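Local coordinates for phenazine biosynthesis protein PhzF family (Enterococcus faecalis, PDB 1S7J) that probably acts as an isomerase of the PhzF family, although its substrate is not established, at residues L76-V81 with L93-Q98; F148-K151 with T155-K158; L235-K240 with V244-T249. All coordinates share one frame; numbering follows the deposited sequence.

Contact 1: L76-V81 with L93-Q98; sequences LATAFV and LHFTSQ
Thr-78, whose OG1 is hydrogen-bonded to the carbonyl oxygen of Ala-74 one turn earlier in the helix, meets the neighbouring strand through its methyl group instead. The setting is a helix wrapped by beta strands, the arrangement of each half of the PhzF and diaminopimelate epimerase fold, here with helix 72-85 in the middle. Strand 92-97 passes the helix with its axis 10.1 Å away at closest approach, and the two chain directions differ by 129°. With its CG2 anti to the backbone N (chi1 -60° for OG1), Thr-78 brings this methyl to 4.0 Å from CE1 of Phe-95, the two side chains slanting across one another. The ring of Phe-95 also turns an edge to the helix: CA of Ala-79 lies near the ring plane, 4.2 Å from CZ. The methyl of Ala-79 stands beside the same ring atom, CB 4.4 Å from CZ of Phe-95. All four touching residues are buried, and across the seam their side chains meet through carbon alone. Val-104 of strand 100-107 and Tyr-57 of strand 56-62 close round Phe-95, while the side chain of Thr-78 lies about 9 Å from that of Glu-46, the predicted active-site residue. Further back along the strand, CD2 of Leu-93 rests 3.9 Å from the carbonyl oxygen of Ala-79.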
loop_
_atom_site.group_PDB
_atom_site.type_symbol
_atom_site.label_atom_id
_atom_site.label_comp_id
_atom_site.label_asym_id
_atom_site.label_seq_id
_atom_site.Cartn_x
_atom_site.Cartn_y
_atom_site.Cartn_z
ATOM N N LEU A 76 7.385 -1.748 3.289
ATOM C CA LEU A 76 8.382 -1.004 2.562
ATOM C C LEU A 76 9.072 -0.058 3.526
ATOM O O LEU A 76 10.288 0.114 3.486
ATOM C CB LEU A 76 7.714 -0.218 1.429
ATOM C CG LEU A 76 8.570 0.593 0.451
ATOM C CD1 LEU A 76 7.808 0.799 -0.824
ATOM C CD2 LEU A 76 8.998 1.931 1.058
ATOM N N ALA A 77 8.271 0.559 4.402
ATOM C CA ALA A 77 8.768 1.490 5.392
ATOM C C ALA A 77 9.723 0.813 6.335
ATOM O O ALA A 77 10.805 1.326 6.593
ATOM C CB ALA A 77 7.600 2.115 6.165
ATOM N N THR A 78 9.322 -0.339 6.866
ATOM C CA THR A 78 10.164 -1.104 7.788
ATOM C C THR A 78 11.458 -1.503 7.121
ATOM O O THR A 78 12.494 -1.597 7.771
ATOM C CB THR A 78 9.480 -2.349 8.253
ATOM O OG1 THR A 78 8.281 -2.011 8.936
ATOM C CG2 THR A 78 10.371 -3.122 9.198
ATOM N N ALA A 79 11.382 -1.801 5.832
ATOM C CA ALA A 79 12.539 -2.188 5.064
ATOM C C ALA A 79 13.460 -0.976 4.953
ATOM O O ALA A 79 14.671 -1.065 5.207
ATOM C CB ALA A 79 12.110 -2.651 3.665
ATOM N N PHE A 80 12.874 0.143 4.550
ATOM C CA PHE A 80 13.577 1.395 4.392
ATOM C C PHE A 80 14.429 1.752 5.604
ATOM O O PHE A 80 15.586 2.114 5.455
ATOM C CB PHE A 80 12.576 2.511 4.093
ATOM C CG PHE A 80 13.148 3.901 4.187
ATOM C CD1 PHE A 80 13.791 4.477 3.110
ATOM C CD2 PHE A 80 13.007 4.643 5.360
ATOM C CE1 PHE A 80 14.292 5.771 3.191
ATOM C CE2 PHE A 80 13.503 5.929 5.449
ATOM C CZ PHE A 80 14.142 6.496 4.369
ATOM N N VAL A 81 13.859 1.651 6.809
ATOM C CA VAL A 81 14.626 1.992 7.998
ATOM C C VAL A 81 15.688 0.974 8.371
ATOM O O VAL A 81 16.666 1.321 9.031
ATOM C CB VAL A 81 13.729 2.293 9.206
ATOM C CG1 VAL A 81 12.362 2.715 8.751
ATOM C CG2 VAL A 81 13.684 1.163 10.179
ATOM N N LEU A 93 15.905 -8.081 2.115
ATOM C CA LEU A 93 15.486 -8.287 3.499
ATOM C C LEU A 93 14.401 -9.395 3.551
ATOM O O LEU A 93 13.495 -9.425 2.715
ATOM C CB LEU A 93 14.927 -6.965 4.048
ATOM C CG LEU A 93 15.453 -6.338 5.346
ATOM C CD1 LEU A 93 16.706 -7.034 5.849
ATOM C CD2 LEU A 93 15.703 -4.849 5.108
ATOM N N HIS A 94 14.510 -10.284 4.527
ATOM C CA HIS A 94 13.559 -11.376 4.669
ATOM C C HIS A 94 12.784 -11.264 5.964
ATOM O O HIS A 94 13.375 -11.214 7.041
ATOM C CB HIS A 94 14.299 -12.727 4.619
ATOM C CG HIS A 94 15.068 -12.942 3.351
ATOM N ND1 HIS A 94 14.452 -13.038 2.116
ATOM C CD2 HIS A 94 16.397 -13.012 3.117
ATOM C CE1 HIS A 94 15.376 -13.151 1.177
ATOM N NE2 HIS A 94 16.560 -13.137 1.750
ATOM N N PHE A 95 11.463 -11.223 5.869
ATOM C CA PHE A 95 10.620 -11.107 7.047
ATOM C C PHE A 95 9.834 -12.376 7.310
ATOM O O PHE A 95 9.569 -13.146 6.399
ATOM C CB PHE A 95 9.639 -9.937 6.880
ATOM C CG PHE A 95 10.299 -8.614 6.664
ATOM C CD1 PHE A 95 10.788 -7.875 7.748
ATOM C CD2 PHE A 95 10.423 -8.087 5.391
ATOM C CE1 PHE A 95 11.393 -6.629 7.556
ATOM C CE2 PHE A 95 11.027 -6.841 5.181
ATOM C CZ PHE A 95 11.514 -6.112 6.271
ATOM N N THR A 96 9.458 -12.591 8.577
ATOM C CA THR A 96 8.669 -13.750 8.948
ATOM C C THR A 96 7.325 -13.351 9.589
ATOM O O THR A 96 7.115 -13.498 10.775
ATOM C CB THR A 96 9.425 -14.739 9.855
ATOM O OG1 THR A 96 9.734 -14.154 11.126
ATOM C CG2 THR A 96 10.702 -15.159 9.188
ATOM N N SER A 97 6.420 -12.867 8.751
ATOM C CA SER A 97 5.112 -12.435 9.224
ATOM C C SER A 97 4.133 -13.559 9.563
ATOM O O SER A 97 4.481 -14.741 9.579
ATOM C CB SER A 97 4.472 -11.504 8.208
ATOM O OG SER A 97 4.119 -12.180 7.016
ATOM N N GLN A 98 2.900 -13.162 9.906
ATOM C CA GLN A 98 1.878 -14.125 10.215
ATOM C C GLN A 98 1.276 -14.624 8.899
ATOM O O GLN A 98 0.663 -15.679 8.847
ATOM C CB GLN A 98 0.828 -13.554 11.214
ATOM C CG GLN A 98 -0.005 -12.373 10.730
ATOM C CD GLN A 98 -1.072 -11.964 11.749
ATOM O OE1 GLN A 98 -0.799 -11.870 12.948
ATOM N NE2 GLN A 98 -2.296 -11.758 11.265
#

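Contact 2: F148-K151 with T155-K158; sequences FVLK and TVAK
Leaving strand 146-149, the chain turns back through three residues so that Leu-150 faces Val-156, their CA atoms 6.7 Å apart, and Lys-151 faces Thr-155, with CA atoms at 6.3 Å. This is a tight strand-to-helix turn in the half of the PhzF fold that also holds helix 207-218, and it shows how so short a connection can have an apolar inner side and, toward the surface, a threonine and a lysine. On the inside, Leu-150 points toward the helix and its branch end meets one methyl of Val-156, CD2 to CG2 being 4.0 Å. The torsion chi1 of -79° sets CG of Leu-150 beside its own backbone N, from where CD2 can also reach within 4.2 Å of CA of Val-156. Val-156 answers with the methyl that lies beside its backbone N (CG1 being the one anti to it, chi1 175°), and the two side chains run obliquely past each other. Val-177 of strand 175-180 touches both of them, so the pair is pressed against the parallel neighbour of strand 146-149. The backbone of the helix is tied in as well, because the carbonyl oxygen of Val-156 accepts a hydrogen bond from NH2 of Arg-189. Toward the surface the character changes. OG1 of Thr-155 is hydrogen-bonded to OD1 of Asp-152, within the turn itself. Lys-151 stretches its fully extended chain across this threonine at about a right angle, while its amino end leads away from the helix. Only methylene groups of the lysine therefore touch the threonine: CB lies 3.9 Å and CD 4.1 Å from OG1 of Thr-155.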
loop_
_atom_site.group_PDB
_atom_site.type_symbol
_atom_site.label_atom_id
_atom_site.label_comp_id
_atom_site.label_asym_id
_atom_site.label_seq_id
_atom_site.Cartn_x
_atom_site.Cartn_y
_atom_site.Cartn_z
ATOM N N PHE A 148 -12.954 -0.458 -11.075
ATOM C CA PHE A 148 -13.584 0.335 -12.132
ATOM C C PHE A 148 -12.588 1.106 -12.962
ATOM O O PHE A 148 -11.628 1.654 -12.438
ATOM C CB PHE A 148 -14.589 1.308 -11.521
ATOM C CG PHE A 148 -15.523 0.684 -10.538
ATOM C CD1 PHE A 148 -15.605 1.165 -9.235
ATOM C CD2 PHE A 148 -16.327 -0.407 -10.906
ATOM C CE1 PHE A 148 -16.463 0.585 -8.312
ATOM C CE2 PHE A 148 -17.188 -0.992 -9.992
ATOM C CZ PHE A 148 -17.259 -0.497 -8.687
ATOM N N VAL A 149 -12.820 1.151 -14.262
ATOM C CA VAL A 149 -11.949 1.885 -15.170
ATOM C C VAL A 149 -12.692 3.164 -15.552
ATOM O O VAL A 149 -13.872 3.118 -15.896
ATOM C CB VAL A 149 -11.615 1.054 -16.429
ATOM C CG1 VAL A 149 -10.672 1.825 -17.343
ATOM C CG2 VAL A 149 -10.990 -0.282 -16.020
ATOM N N LEU A 150 -12.021 4.299 -15.433
ATOM C CA LEU A 150 -12.635 5.583 -15.734
ATOM C C LEU A 150 -12.108 6.223 -17.012
ATOM O O LEU A 150 -11.217 5.676 -17.672
ATOM C CB LEU A 150 -12.464 6.528 -14.538
ATOM C CG LEU A 150 -13.395 6.397 -13.311
ATOM C CD1 LEU A 150 -13.805 4.961 -13.022
ATOM C CD2 LEU A 150 -12.705 7.011 -12.107
ATOM N N LYS A 151 -12.649 7.385 -17.344
ATOM C CA LYS A 151 -12.285 8.120 -18.555
ATOM C C LYS A 151 -10.786 8.436 -18.746
ATOM O O LYS A 151 -10.196 8.047 -19.749
ATOM C CB LYS A 151 -13.107 9.417 -18.652
ATOM C CG LYS A 151 -12.874 10.207 -19.938
ATOM C CD LYS A 151 -13.637 11.524 -19.937
ATOM C CE LYS A 151 -13.319 12.333 -21.199
ATOM N NZ LYS A 151 -14.075 13.623 -21.266
ATOM N N THR A 155 -10.006 12.692 -14.615
ATOM C CA THR A 155 -11.251 12.271 -13.974
ATOM C C THR A 155 -11.014 11.469 -12.692
ATOM O O THR A 155 -11.780 11.586 -11.731
ATOM C CB THR A 155 -12.138 11.434 -14.944
ATOM O OG1 THR A 155 -12.480 12.233 -16.095
ATOM C CG2 THR A 155 -13.418 10.980 -14.242
ATOM N N VAL A 156 -9.982 10.636 -12.693
ATOM C CA VAL A 156 -9.656 9.816 -11.532
ATOM C C VAL A 156 -9.249 10.714 -10.381
ATOM O O VAL A 156 -9.713 10.550 -9.243
ATOM C CB VAL A 156 -8.491 8.826 -11.863
ATOM C CG1 VAL A 156 -8.081 8.058 -10.635
ATOM C CG2 VAL A 156 -8.922 7.863 -12.937
ATOM N N ALA A 157 -8.366 11.649 -10.684
ATOM C CA ALA A 157 -7.858 12.596 -9.724
ATOM C C ALA A 157 -8.963 13.476 -9.137
ATOM O O ALA A 157 -9.067 13.634 -7.923
ATOM C CB ALA A 157 -6.798 13.463 -10.375
ATOM N N LYS A 158 -9.806 14.011 -10.025
ATOM C CA LYS A 158 -10.887 14.912 -9.641
ATOM C C LYS A 158 -12.084 14.388 -8.837
ATOM O O LYS A 158 -12.665 15.136 -8.046
ATOM C CB LYS A 158 -11.400 15.671 -10.879
ATOM C CG LYS A 158 -10.455 16.777 -11.392
ATOM C CD LYS A 158 -11.178 18.031 -11.895
ATOM C CE LYS A 158 -10.241 19.245 -11.881
ATOM N NZ LYS A 158 -9.000 19.061 -12.689
#

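Contact 3: L235-K240 with V244-T249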
loop_
_atom_site.group_PDB
_atom_site.type_symbol
_atom_site.label_atom_id
_atom_site.label_comp_id
_atom_site.label_asym_id
_atom_site.label_seq_id
_atom_site.Cartn_x
_atom_site.Cartn_y
_atom_site.Cartn_z
ATOM N N LEU A 235 4.957 4.459 -8.396
ATOM C CA LEU A 235 5.247 3.035 -8.321
ATOM C C LEU A 235 5.805 2.518 -9.650
ATOM O O LEU A 235 5.247 2.802 -10.715
ATOM C CB LEU A 235 3.965 2.238 -7.996
ATOM C CG LEU A 235 3.018 2.659 -6.856
ATOM C CD1 LEU A 235 1.842 3.447 -7.418
ATOM C CD2 LEU A 235 2.516 1.422 -6.127
ATOM N N THR A 236 6.933 1.832 -9.596
ATOM C CA THR A 236 7.495 1.248 -10.810
ATOM C C THR A 236 7.010 -0.212 -10.770
ATOM O O THR A 236 7.174 -0.906 -9.757
ATOM C CB THR A 236 9.043 1.362 -10.862
ATOM O OG1 THR A 236 9.496 1.079 -12.191
ATOM C CG2 THR A 236 9.704 0.422 -9.864
ATOM N N CYS A 237 6.324 -0.624 -11.825
ATOM C CA CYS A 237 5.748 -1.966 -11.898
ATOM C C CYS A 237 6.372 -2.935 -12.882
ATOM O O CYS A 237 6.837 -2.547 -13.959
ATOM C CB CYS A 237 4.275 -1.845 -12.208
ATOM S SG CYS A 237 3.452 -0.701 -11.149
ATOM N N GLU A 238 6.328 -4.213 -12.537
ATOM C CA GLU A 238 6.843 -5.253 -13.403
ATOM C C GLU A 238 5.976 -6.493 -13.345
ATOM O O GLU A 238 5.482 -6.887 -12.267
ATOM C CB GLU A 238 8.289 -5.634 -13.059
ATOM C CG GLU A 238 8.898 -6.572 -14.106
ATOM C CD GLU A 238 10.187 -7.214 -13.665
ATOM O OE1 GLU A 238 11.235 -6.541 -13.728
ATOM O OE2 GLU A 238 10.156 -8.407 -13.275
ATOM N N VAL A 239 5.757 -7.097 -14.503
ATOM C CA VAL A 239 4.970 -8.300 -14.605
ATOM C C VAL A 239 5.866 -9.520 -14.758
ATOM O O VAL A 239 6.759 -9.544 -15.606
ATOM C CB VAL A 239 3.992 -8.255 -15.802
ATOM C CG1 VAL A 239 3.149 -9.521 -15.842
ATOM C CG2 VAL A 239 3.104 -7.033 -15.710
ATOM N N LYS A 240 5.676 -10.468 -13.870
ATOM C CA LYS A 240 6.397 -11.722 -13.897
ATOM C C LYS A 240 5.301 -12.766 -14.078
ATOM O O LYS A 240 4.092 -12.466 -13.999
ATOM C CB LYS A 240 7.120 -11.963 -12.547
ATOM C CG LYS A 240 8.488 -11.278 -12.410
ATOM C CD LYS A 240 9.020 -11.366 -10.968
ATOM C CE LYS A 240 9.026 -12.801 -10.417
ATOM N NZ LYS A 240 9.316 -12.878 -8.942
ATOM N N VAL A 244 3.509 -10.047 -9.425
ATOM C CA VAL A 244 3.760 -8.658 -9.857
ATOM C C VAL A 244 4.664 -7.961 -8.847
ATOM O O VAL A 244 4.610 -8.246 -7.637
ATOM C CB VAL A 244 2.458 -7.842 -10.058
ATOM C CG1 VAL A 244 1.665 -8.402 -11.215
ATOM C CG2 VAL A 244 1.634 -7.827 -8.798
ATOM N N ILE A 245 5.513 -7.068 -9.351
ATOM C CA ILE A 245 6.468 -6.336 -8.519
ATOM C C ILE A 245 6.260 -4.824 -8.543
ATOM O O ILE A 245 6.127 -4.224 -9.613
ATOM C CB ILE A 245 7.912 -6.586 -9.000
ATOM C CG1 ILE A 245 8.179 -8.085 -9.145
ATOM C CG2 ILE A 245 8.911 -5.940 -8.040
ATOM C CD1 ILE A 245 8.023 -8.872 -7.866
ATOM N N ILE A 246 6.212 -4.217 -7.357
ATOM C CA ILE A 246 6.076 -2.761 -7.257
ATOM C C ILE A 246 7.276 -2.190 -6.516
ATOM O O ILE A 246 7.685 -2.719 -5.467
ATOM C CB ILE A 246 4.771 -2.317 -6.520
ATOM C CG1 ILE A 246 4.728 -2.884 -5.106
ATOM C CG2 ILE A 246 3.562 -2.723 -7.309
ATOM C CD1 ILE A 246 3.509 -2.483 -4.337
ATOM N N GLY A 247 7.862 -1.144 -7.067
ATOM C CA GLY A 247 9.003 -0.520 -6.430
ATOM C C GLY A 247 8.727 0.931 -6.132
ATOM O O GLY A 247 8.204 1.645 -6.989
ATOM N N GLY A 248 9.070 1.383 -4.937
ATOM C CA GLY A 248 8.833 2.779 -4.603
ATOM C C GLY A 248 9.868 3.397 -3.696
ATOM O O GLY A 248 10.572 2.684 -2.976
ATOM N N THR A 249 10.006 4.721 -3.774
ATOM C CA THR A 249 10.944 5.453 -2.928
ATOM C C THR A 249 10.323 5.667 -1.537
ATOM O O THR A 249 9.241 5.160 -1.258
ATOM C CB THR A 249 11.344 6.833 -3.552
ATOM O OG1 THR A 249 10.167 7.583 -3.900
ATOM C CG2 THR A 249 12.183 6.619 -4.801
#
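Thr-236 and Gly-247 exchange two backbone hydrogen bonds in this antiparallel beta hairpin, and the bond from N of Thr-236 to O of Gly-247, 2.9 Å long, is nearly straight at 174°. Two residues on, Glu-238 and Ile-245 form a second hydrogen-bonded pair, whose bond from N of Glu-238 to O of Ile-245 is more bent. Between them stands the non-hydrogen-bonded pair Cys-237 and Ile-246, where CA of Cys-237 makes a CA-H...O contact of 3.2 Å with O of Ile-245. The side chains build on this frame. Chi1 of -166° in Thr-236 turns OG1 anti to the backbone N and leaves CG2 packed against the bare backbone of Gly-247, 3.6 Å from its CA. On the same face CB of Glu-238 meets CB of Ile-245 at 4.2 Å. Nearer the turn, the methylene part of Lys-240 lays CD against CG1 of Ile-245 at 3.8 Å, and the chain bends at chi3 (52°), beyond CD. The other face is apolar, with SG of Cys-237 4.3 Å from CG2 of Ile-246. Outside the hairpin, Tyr-112 lies against Thr-236 and Ile-245, whereas Ile-211 of helix 207-218 packs on Cys-237, Val-239 and Ile-246. Strand 222-227 continues the hydrogen bonding beyond strand 234-240, and strand 110-116 does so beyond strand 243-259, placing the hairpin between them with helix 207-218 across its apolar face.

In the fold
From the N terminus the three contacts follow in series, none nesting or crossing. Contact 1 closes the loop from helix 72-85 to strand 92-97 and binds the helix to the strands round it. Contact 2 closes a far shorter turn on the opposite side of the chain's centre, about 32 Å from contact 1 between centres, joining strand 146-149 to helix 153-158. Contact 3 closes the last hairpin, whose second strand runs on to pair with strand 2-10 and so carries the chain back toward its beginning. At the end of its 244-249 segment contact 3 touches contact 1: CD1 of Leu-76 lies 4.0 Å from O of Gly-248. Contacts 2 and 3 remain about 11 Å apart at their nearest atoms.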